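Local coordinates for odorant binding protein (AGAP010409-PA) (Anopheles gambiae, PDB 3L4A) that probably binds and carries small odorant molecules, as a secreted, mainly helical member of the PBP/GOBP family of insect odorant-binding proteins, at residues A[13-18]-A[42-47]; A[25-30]-A[35-40]; A[50-55]-A[101-106]. All blocks are in the same frame, centred on the assembly; numbering follows the deposited sequence. Where two conformers were deposited one is given.

Interaction 1. Residues A[13-18]-A[42-47]; sequences NAVQGA and VRCIGL
V15 and C44 bring the two backbones to their closest approach, 7.6 Å between the V15 CA and the C44 CA, at the point where helix 5-14 gives out beside helix 36-48. This is one of the disulfide-linked helix pairs of the PBP/GOBP fold: the SG of C44 is bonded to the SG of C11, one turn back on helix 5-14. V15 is the first residue to leave helical angles, and the chain then reverses through a type II beta turn from V15 to A18, closed by the A18 N bond to V15 O at 3.0 Å. G17 takes the positive phi of that turn, 90°, a place that suits glycine. Segment 42-47 stays helical throughout, and no hydrogen bond crosses between the two.

What crosses is a small apolar patch of 84 Å², at the surface. C44 extends its sulfur toward the first helix, SG anti to its own backbone N (chi1 -178°), and this torsion carries it to the disulfide. V15 splits its two methyls between neighbours. CG1 faces C40, one turn earlier on helix 36-48, while CG2, lying anti to the carbonyl carbon, is the branch that touches C44. A14, the last helical residue and exposed, lays its single methyl near the sulfur, with A14 CB 4.2 Å from C44 SG. The closer touch is carbon on carbon, V15 CG2 to C44 CB at 3.9 Å.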
loop_
_atom_site.group_PDB
_atom_site.type_symbol
_atom_site.label_atom_id
_atom_site.label_comp_id
_atom_site.label_asym_id
_atom_site.label_seq_id
_atom_site.Cartn_x
_atom_site.Cartn_y
_atom_site.Cartn_z
ATOM N N ASN A 13 11.291 4.125 -11.703
ATOM C CA ASN A 13 11.787 3.664 -12.988
ATOM C C ASN A 13 10.975 2.526 -13.583
ATOM O O ASN A 13 10.816 2.448 -14.800
ATOM C CB ASN A 13 13.265 3.299 -12.887
ATOM C CG ASN A 13 14.136 4.524 -12.858
ATOM O OD1 ASN A 13 13.874 5.487 -13.583
ATOM N ND2 ASN A 13 15.159 4.515 -12.012
ATOM N N ALA A 14 10.450 1.660 -12.724
ATOM C CA ALA A 14 9.687 0.504 -13.174
ATOM C C ALA A 14 8.328 0.908 -13.725
ATOM O O ALA A 14 7.768 0.222 -14.577
ATOM C CB ALA A 14 9.516 -0.477 -12.029
ATOM N N VAL A 15 7.799 2.023 -13.229
ATOM C CA VAL A 15 6.450 2.443 -13.565
ATOM C C VAL A 15 6.471 3.584 -14.587
ATOM O O VAL A 15 7.078 4.631 -14.353
ATOM C CB VAL A 15 5.685 2.862 -12.295
ATOM C CG1 VAL A 15 4.332 3.450 -12.654
ATOM C CG2 VAL A 15 5.531 1.675 -11.338
ATOM N N GLN A 16 5.812 3.366 -15.722
ATOM C CA GLN A 16 5.745 4.368 -16.776
ATOM C C GLN A 16 5.149 5.659 -16.232
ATOM O O GLN A 16 4.084 5.644 -15.621
ATOM C CB GLN A 16 4.891 3.859 -17.936
ATOM C CG GLN A 16 4.949 4.733 -19.180
ATOM C CD GLN A 16 6.268 4.606 -19.922
ATOM O OE1 GLN A 16 7.201 3.954 -19.451
ATOM N NE2 GLN A 16 6.351 5.231 -21.092
ATOM N N GLY A 17 5.850 6.770 -16.421
ATOM C CA GLY A 17 5.357 8.067 -15.983
ATOM C C GLY A 17 5.759 8.459 -14.570
ATOM O O GLY A 17 5.661 9.616 -14.182
ATOM N N ALA A 18 6.238 7.486 -13.790
ATOM C CA ALA A 18 6.485 7.730 -12.374
ATOM C C ALA A 18 7.820 8.402 -12.046
ATOM O O ALA A 18 8.033 8.819 -10.906
ATOM C CB ALA A 18 6.341 6.425 -11.575
ATOM N N VAL A 42 2.100 2.854 -6.317
ATOM C CA VAL A 42 1.724 2.265 -5.042
ATOM C C VAL A 42 1.763 0.739 -5.116
ATOM O O VAL A 42 2.270 0.075 -4.209
ATOM C CB VAL A 42 0.348 2.772 -4.607
ATOM C CG1 VAL A 42 -0.220 1.887 -3.498
ATOM C CG2 VAL A 42 0.467 4.230 -4.176
ATOM N N ARG A 43 1.266 0.175 -6.208
ATOM C CA ARG A 43 1.395 -1.266 -6.415
ATOM C C ARG A 43 2.862 -1.697 -6.348
ATOM O O ARG A 43 3.204 -2.665 -5.678
ATOM C CB ARG A 43 0.793 -1.686 -7.750
ATOM C CG ARG A 43 1.047 -3.147 -8.094
ATOM C CD ARG A 43 0.279 -3.551 -9.330
ATOM N NE ARG A 43 0.575 -4.924 -9.734
ATOM C CZ ARG A 43 1.563 -5.258 -10.557
ATOM N NH1 ARG A 43 2.341 -4.317 -11.082
ATOM N NH2 ARG A 43 1.763 -6.530 -10.868
ATOM N N CYS A 44 3.729 -0.982 -7.055
ATOM C CA CYS A 44 5.141 -1.329 -7.110
ATOM C C CYS A 44 5.775 -1.316 -5.723
ATOM O O CYS A 44 6.494 -2.238 -5.353
ATOM C CB CYS A 44 5.875 -0.363 -8.045
ATOM S SG CYS A 44 7.634 -0.726 -8.240
ATOM N N ILE A 45 5.519 -0.260 -4.954
ATOM C CA ILE A 45 6.096 -0.152 -3.613
ATOM C C ILE A 45 5.590 -1.293 -2.727
ATOM O O ILE A 45 6.351 -1.911 -1.974
ATOM C CB ILE A 45 5.748 1.197 -2.951
ATOM C CG1 ILE A 45 6.361 2.365 -3.736
ATOM C CG2 ILE A 45 6.195 1.202 -1.494
ATOM C CD1 ILE A 45 7.842 2.298 -3.892
ATOM N N GLY A 46 4.302 -1.590 -2.830
ATOM C CA GLY A 46 3.721 -2.659 -2.041
ATOM C C GLY A 46 4.333 -4.002 -2.384
ATOM O O GLY A 46 4.630 -4.803 -1.494
ATOM N N LEU A 47 4.521 -4.264 -3.673
ATOM C CA LEU A 47 5.154 -5.512 -4.095
ATOM C C LEU A 47 6.600 -5.606 -3.623
ATOM O O LEU A 47 7.015 -6.640 -3.101
ATOM C CB LEU A 47 5.095 -5.659 -5.616
ATOM C CG LEU A 47 3.703 -5.850 -6.216
ATOM C CD1 LEU A 47 3.775 -5.813 -7.735
ATOM C CD2 LEU A 47 3.085 -7.168 -5.732
#

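Interaction 2. Residues A[25-30]-A[35-40]; sequences VHYRAN and DPVTHC
Y27 reaches from helix 21-28 to the first turn of helix 36-48 and donates its phenol proton to T38, with Y27 OH 2.8 Å from T38 OG1. The backbones stay well apart, 8.7 Å between the Y27 CA and the T38 CA, so the whole length of the tyrosine bridges the gap. The threonine oxygen sits at the ring edge, in the ring plane, off to the CE1 side of the hydroxyl.

T38 OG1 works in both directions. It accepts from Y27 and donates in turn to D35, 2.7 Å from T38 OG1 to D35 OD1, arriving on the syn side of the carboxylate but 29° out of its plane. The other carboxylate oxygen caps the helix: T38 N donates to D35 OD2 over 2.9 Å, nearly straight at 173°, coming from above the carboxylate plane. The threonine torsion makes this pair of bonds possible, since OG1 lies beside the backbone N (chi1 -61°), on the side where D35 waits. The buried phenol and threonine hydroxyl are thereby linked to the D35 carboxylate, which is partly exposed, and the rotation of the T38 hydroxyl is fixed.

Packing is close at T38, whose CG2 lies 3.9 Å from Y27 CE1, and F41 stacks on the tyrosine ring. V37 CG1 adds only a looser touch, 4.1 Å from Y27 OH. Away from this core the contact opens quickly to solvent: V25, R28, A29, N30 and P36 are exposed, and R28 turns to a salt bridge with E9. The arrangement is the connection between two successive helices of the PBP/GOBP fold, the first closed by a Schellman motif at N30, with its positive phi, and the second N-capped by D35.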
loop_
_atom_site.group_PDB
_atom_site.type_symbol
_atom_site.label_atom_id
_atom_site.label_comp_id
_atom_site.label_asym_id
_atom_site.label_seq_id
_atom_site.Cartn_x
_atom_site.Cartn_y
_atom_site.Cartn_z
ATOM N N VAL A 25 7.952 14.290 -5.532
ATOM C CA VAL A 25 7.861 15.151 -4.363
ATOM C C VAL A 25 6.736 14.655 -3.457
ATOM O O VAL A 25 6.895 14.599 -2.236
ATOM C CB VAL A 25 7.617 16.624 -4.745
ATOM C CG1 VAL A 25 7.274 17.442 -3.504
ATOM C CG2 VAL A 25 8.836 17.199 -5.456
ATOM N N HIS A 26 5.597 14.310 -4.051
ATOM C CA HIS A 26 4.478 13.765 -3.286
ATOM C C HIS A 26 4.873 12.457 -2.615
ATOM O O HIS A 26 4.651 12.269 -1.419
ATOM C CB HIS A 26 3.268 13.522 -4.184
ATOM C CG HIS A 26 2.563 14.771 -4.606
ATOM N ND1 HIS A 26 1.793 15.518 -3.741
ATOM C CD2 HIS A 26 2.489 15.390 -5.808
ATOM C CE1 HIS A 26 1.285 16.552 -4.389
ATOM N NE2 HIS A 26 1.692 16.497 -5.645
ATOM N N TYR A 27 5.469 11.553 -3.386
ATOM C CA TYR A 27 5.815 10.234 -2.867
ATOM C C TYR A 27 6.763 10.304 -1.669
ATOM O O TYR A 27 6.623 9.544 -0.706
ATOM C CB TYR A 27 6.426 9.363 -3.969
ATOM C CG TYR A 27 5.547 9.192 -5.187
ATOM C CD1 TYR A 27 4.172 9.391 -5.116
ATOM C CD2 TYR A 27 6.093 8.813 -6.403
ATOM C CE1 TYR A 27 3.369 9.228 -6.234
ATOM C CE2 TYR A 27 5.302 8.633 -7.518
ATOM C CZ TYR A 27 3.945 8.847 -7.432
ATOM O OH TYR A 27 3.162 8.676 -8.548
ATOM N N ARG A 28 7.738 11.205 -1.732
ATOM C CA ARG A 28 8.693 11.358 -0.636
ATOM C C ARG A 28 8.018 11.992 0.581
ATOM O O ARG A 28 8.529 11.908 1.697
ATOM C CB ARG A 28 9.904 12.181 -1.085
ATOM C CG ARG A 28 10.759 11.474 -2.126
ATOM C CD ARG A 28 11.777 12.410 -2.759
ATOM N NE ARG A 28 12.697 11.691 -3.636
ATOM C CZ ARG A 28 13.456 12.272 -4.562
ATOM N NH1 ARG A 28 13.400 13.585 -4.738
ATOM N NH2 ARG A 28 14.267 11.539 -5.315
ATOM N N ALA A 29 6.866 12.616 0.355
ATOM C CA ALA A 29 6.076 13.216 1.428
ATOM C C ALA A 29 4.939 12.286 1.858
ATOM O O ALA A 29 4.008 12.703 2.548
ATOM C CB ALA A 29 5.518 14.560 0.984
ATOM N N ASN A 30 5.022 11.025 1.441
ATOM C CA ASN A 30 3.978 10.041 1.723
ATOM C C ASN A 30 2.593 10.486 1.253
ATOM O O ASN A 30 1.577 10.194 1.888
ATOM C CB ASN A 30 3.970 9.676 3.207
ATOM C CG ASN A 30 5.214 8.915 3.616
ATOM O OD1 ASN A 30 5.586 7.926 2.982
ATOM N ND2 ASN A 30 5.866 9.374 4.678
ATOM N N ASP A 35 -4.384 8.921 -9.202
ATOM C CA ASP A 35 -4.137 9.001 -10.639
ATOM C C ASP A 35 -3.492 7.695 -11.113
ATOM O O ASP A 35 -2.906 6.979 -10.313
ATOM C CB ASP A 35 -3.238 10.205 -10.943
ATOM C CG ASP A 35 -1.802 9.996 -10.503
ATOM O OD1 ASP A 35 -1.423 10.511 -9.433
ATOM O OD2 ASP A 35 -1.052 9.327 -11.238
ATOM N N PRO A 36 -3.597 7.376 -12.410
ATOM C CA PRO A 36 -3.142 6.070 -12.905
ATOM C C PRO A 36 -1.661 5.771 -12.664
ATOM O O PRO A 36 -1.314 4.622 -12.397
ATOM C CB PRO A 36 -3.428 6.146 -14.407
ATOM C CG PRO A 36 -4.540 7.128 -14.525
ATOM C CD PRO A 36 -4.296 8.147 -13.454
ATOM N N VAL A 37 -0.801 6.777 -12.773
ATOM C CA VAL A 37 0.624 6.575 -12.530
ATOM C C VAL A 37 0.849 6.209 -11.074
ATOM O O VAL A 37 1.510 5.213 -10.761
ATOM C CB VAL A 37 1.442 7.831 -12.882
ATOM C CG1 VAL A 37 2.911 7.629 -12.528
ATOM C CG2 VAL A 37 1.295 8.140 -14.362
ATOM N N THR A 38 0.285 7.011 -10.179
ATOM C CA THR A 38 0.398 6.738 -8.749
ATOM C C THR A 38 -0.206 5.382 -8.375
ATOM O O THR A 38 0.308 4.703 -7.483
ATOM C CB THR A 38 -0.233 7.856 -7.914
ATOM O OG1 THR A 38 0.461 9.082 -8.186
ATOM C CG2 THR A 38 -0.105 7.555 -6.435
ATOM N N HIS A 39 -1.288 4.986 -9.033
ATOM C CA HIS A 39 -1.846 3.661 -8.762
ATOM C C HIS A 39 -0.773 2.603 -8.955
ATOM O O HIS A 39 -0.565 1.740 -8.101
ATOM C CB HIS A 39 -3.016 3.329 -9.685
ATOM C CG HIS A 39 -4.216 4.197 -9.490
ATOM N ND1 HIS A 39 -5.271 4.202 -10.378
ATOM C CD2 HIS A 39 -4.532 5.093 -8.525
ATOM C CE1 HIS A 39 -6.189 5.057 -9.964
ATOM N NE2 HIS A 39 -5.766 5.612 -8.842
ATOM N N CYS A 40 -0.101 2.654 -10.096
ATOM C CA CYS A 40 0.934 1.678 -10.390
ATOM C C CYS A 40 2.156 1.836 -9.495
ATOM O O CYS A 40 2.791 0.847 -9.130
ATOM C CB CYS A 40 1.329 1.719 -11.869
ATOM S SG CYS A 40 0.042 1.108 -12.986
#

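Interaction 3. Residues A[50-55]-A[101-106]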
loop_
_atom_site.group_PDB
_atom_site.type_symbol
_atom_site.label_atom_id
_atom_site.label_comp_id
_atom_site.label_asym_id
_atom_site.label_seq_id
_atom_site.Cartn_x
_atom_site.Cartn_y
_atom_site.Cartn_z
ATOM N N ASN A 50 7.036 -6.201 -0.034
ATOM C CA ASN A 50 6.228 -7.370 0.321
ATOM C C ASN A 50 5.116 -7.058 1.310
ATOM O O ASN A 50 4.795 -7.842 2.205
ATOM C CB ASN A 50 7.069 -8.567 0.769
ATOM C CG ASN A 50 6.430 -9.881 0.377
ATOM O OD1 ASN A 50 5.505 -9.903 -0.441
ATOM N ND2 ASN A 50 6.911 -10.981 0.947
ATOM N N LEU A 51 4.506 -5.897 1.100
ATOM C CA LEU A 51 3.333 -5.458 1.854
ATOM C C LEU A 51 2.058 -5.873 1.143
ATOM O O LEU A 51 0.965 -5.763 1.700
ATOM C CB LEU A 51 3.324 -3.934 1.951
ATOM C CG LEU A 51 4.497 -3.282 2.662
ATOM C CD1 LEU A 51 4.458 -1.772 2.484
ATOM C CD2 LEU A 51 4.476 -3.653 4.139
ATOM N N TYR A 52 2.201 -6.330 -0.093
ATOM C CA TYR A 52 1.065 -6.511 -0.982
ATOM C C TYR A 52 1.395 -7.529 -2.046
ATOM O O TYR A 52 2.556 -7.719 -2.426
ATOM C CB TYR A 52 0.686 -5.178 -1.660
ATOM C CG TYR A 52 -0.483 -5.311 -2.615
ATOM C CD1 TYR A 52 -1.789 -5.245 -2.152
ATOM C CD2 TYR A 52 -0.283 -5.510 -3.985
ATOM C CE1 TYR A 52 -2.864 -5.390 -3.011
ATOM C CE2 TYR A 52 -1.363 -5.650 -4.856
ATOM C CZ TYR A 52 -2.653 -5.582 -4.359
ATOM O OH TYR A 52 -3.742 -5.715 -5.188
ATOM N N ASP A 53 0.341 -8.154 -2.546
ATOM C CA ASP A 53 0.445 -9.185 -3.542
ATOM C C ASP A 53 -0.810 -9.138 -4.414
ATOM O O ASP A 53 -1.905 -8.995 -3.887
ATOM C CB ASP A 53 0.531 -10.522 -2.803
ATOM C CG ASP A 53 0.823 -11.657 -3.720
ATOM O OD1 ASP A 53 2.011 -12.016 -3.821
ATOM O OD2 ASP A 53 -0.124 -12.155 -4.375
ATOM N N ASP A 54 -0.661 -9.249 -5.732
ATOM C CA ASP A 54 -1.810 -9.145 -6.632
ATOM C C ASP A 54 -2.858 -10.204 -6.328
ATOM O O ASP A 54 -4.056 -9.965 -6.489
ATOM C CB ASP A 54 -1.380 -9.261 -8.097
ATOM C CG ASP A 54 -0.512 -8.108 -8.540
ATOM O OD1 ASP A 54 -0.866 -6.946 -8.248
ATOM O OD2 ASP A 54 0.526 -8.358 -9.184
ATOM N N LYS A 55 -2.396 -11.375 -5.900
ATOM C CA LYS A 55 -3.279 -12.503 -5.637
ATOM C C LYS A 55 -3.741 -12.541 -4.187
ATOM O O LYS A 55 -4.927 -12.744 -3.911
ATOM C CB LYS A 55 -2.582 -13.822 -5.991
ATOM C CG LYS A 55 -3.457 -15.055 -5.796
ATOM C CD LYS A 55 -2.790 -16.302 -6.347
ATOM C CE LYS A 55 -3.723 -17.499 -6.215
ATOM N NZ LYS A 55 -3.110 -18.772 -6.675
ATOM N N TYR A 101 -4.075 0.101 -5.406
ATOM C CA TYR A 101 -4.330 1.415 -4.837
ATOM C C TYR A 101 -5.586 1.397 -3.961
ATOM O O TYR A 101 -5.581 1.921 -2.840
ATOM C CB TYR A 101 -4.457 2.448 -5.954
ATOM C CG TYR A 101 -4.562 3.872 -5.462
ATOM C CD1 TYR A 101 -5.799 4.486 -5.321
ATOM C CD2 TYR A 101 -3.426 4.611 -5.156
ATOM C CE1 TYR A 101 -5.899 5.792 -4.869
ATOM C CE2 TYR A 101 -3.515 5.923 -4.699
ATOM C CZ TYR A 101 -4.758 6.501 -4.562
ATOM O OH TYR A 101 -4.873 7.800 -4.116
ATOM N N SER A 102 -6.651 0.781 -4.474
ATOM C CA SER A 102 -7.882 0.634 -3.708
ATOM C C SER A 102 -7.628 -0.113 -2.404
ATOM O O SER A 102 -8.111 0.283 -1.346
ATOM C CB SER A 102 -8.955 -0.087 -4.519
ATOM O OG SER A 102 -10.164 -0.150 -3.781
ATOM N N ALA A 103 -6.858 -1.193 -2.477
ATOM C CA ALA A 103 -6.543 -1.971 -1.286
ATOM C C ALA A 103 -5.871 -1.095 -0.240
ATOM O O ALA A 103 -6.275 -1.078 0.926
ATOM C CB ALA A 103 -5.651 -3.153 -1.652
ATOM N N PHE A 104 -4.850 -0.354 -0.655
ATOM C CA PHE A 104 -4.105 0.456 0.296
ATOM C C PHE A 104 -4.905 1.619 0.884
ATOM O O PHE A 104 -4.581 2.114 1.961
ATOM C CB PHE A 104 -2.775 0.918 -0.296
ATOM C CG PHE A 104 -1.680 -0.114 -0.180
ATOM C CD1 PHE A 104 -1.065 -0.352 1.041
ATOM C CD2 PHE A 104 -1.276 -0.852 -1.287
ATOM C CE1 PHE A 104 -0.062 -1.303 1.161
ATOM C CE2 PHE A 104 -0.268 -1.799 -1.178
ATOM C CZ PHE A 104 0.340 -2.023 0.051
ATOM N N GLN A 105 -5.969 2.041 0.209
ATOM C CA GLN A 105 -6.832 3.061 0.791
ATOM C C GLN A 105 -7.394 2.630 2.151
ATOM O O GLN A 105 -7.667 3.472 3.010
ATOM C CB GLN A 105 -7.963 3.443 -0.164
ATOM C CG GLN A 105 -7.502 4.255 -1.370
ATOM C CD GLN A 105 -8.645 4.611 -2.283
ATOM O OE1 GLN A 105 -8.716 5.727 -2.800
ATOM N NE2 GLN A 105 -9.560 3.669 -2.480
ATOM N N CYS A 106 -7.556 1.327 2.355
ATOM C CA CYS A 106 -8.030 0.836 3.648
ATOM C C CYS A 106 -7.089 1.217 4.778
ATOM O O CYS A 106 -7.530 1.426 5.909
ATOM C CB CYS A 106 -8.196 -0.678 3.619
ATOM S SG CYS A 106 -9.713 -1.188 2.795
#
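The short strand 52-53, which pairs antiparallel with 57-58 in a two-stranded hairpin, lies against the last turns of helix 96-105, and Y52 and F104 make most of the contact. Their CA atoms are the nearest across the segments, at 8.8 Å. Y52 has CG anti to the backbone N (chi1 179°), a torsion that carries its ring along toward A103. Its CB rests on the phenylalanine, with Y52 CB 3.5 Å from F104 CE2. F104 does not leave its backbone pointing at the strand, but its ring end comes nearer to it.

The two rings cross at 44° with centroids 5.6 Å apart, an intermediate tilt. Past the phenylalanine, the ring carbon CE1 of Y52 meets the A103 methyl obliquely, at 3.8 Å from Y52 CE1 to A103 CB. From the other end, L51 sets its CB at the edge of the F104 ring, near the ring plane and 4.0 Å from F104 CZ.

Within the PBP/GOBP fold, this places the loop after helix 36-48 against A103 and F104 of helix 96-105. N50 ends that earlier helix in a Schellman motif with positive phi, and Y52 goes on to rest against L47, R99 and A100. F104 in turn touches V42 and N63 and lies about 4 Å from a glycerol, probably from the crystallisation liquor; C106 follows, in a disulfide to C84.

No hydrogen bond joins the segments, so the contact is apolar; polar bonds are found beyond it, in the turn that follows the strand. D53 folds an Asx turn, K55 N donating to D53 OD2 over 2.8 Å at 140°, on the anti side of the carboxylate, and the same oxygen accepts from Y56 N.

Overall arrangement
Helix 36-48 joins the three contacts: interactions 1 and 2 both use it, and interaction 3 begins in the loop just after it. Along the chain, interaction 2 falls within the span between the two segments of interaction 1, and interaction 3 opens after both have closed. Centres of interactions 1 and 2 lie about 9 Å apart, while the centre of interaction 3 is about 13 and 14 Å from theirs and nearer the chain's centre. They touch directly: A18 packs on V37 between 1 and 2, the R43-D54 salt bridge ties 1 to 3, and H39 meets Y101 between 2 and 3. Helix 36-48 thus links the helices before it to helix 96-105, and C40 on it is disulfide-bonded to C97.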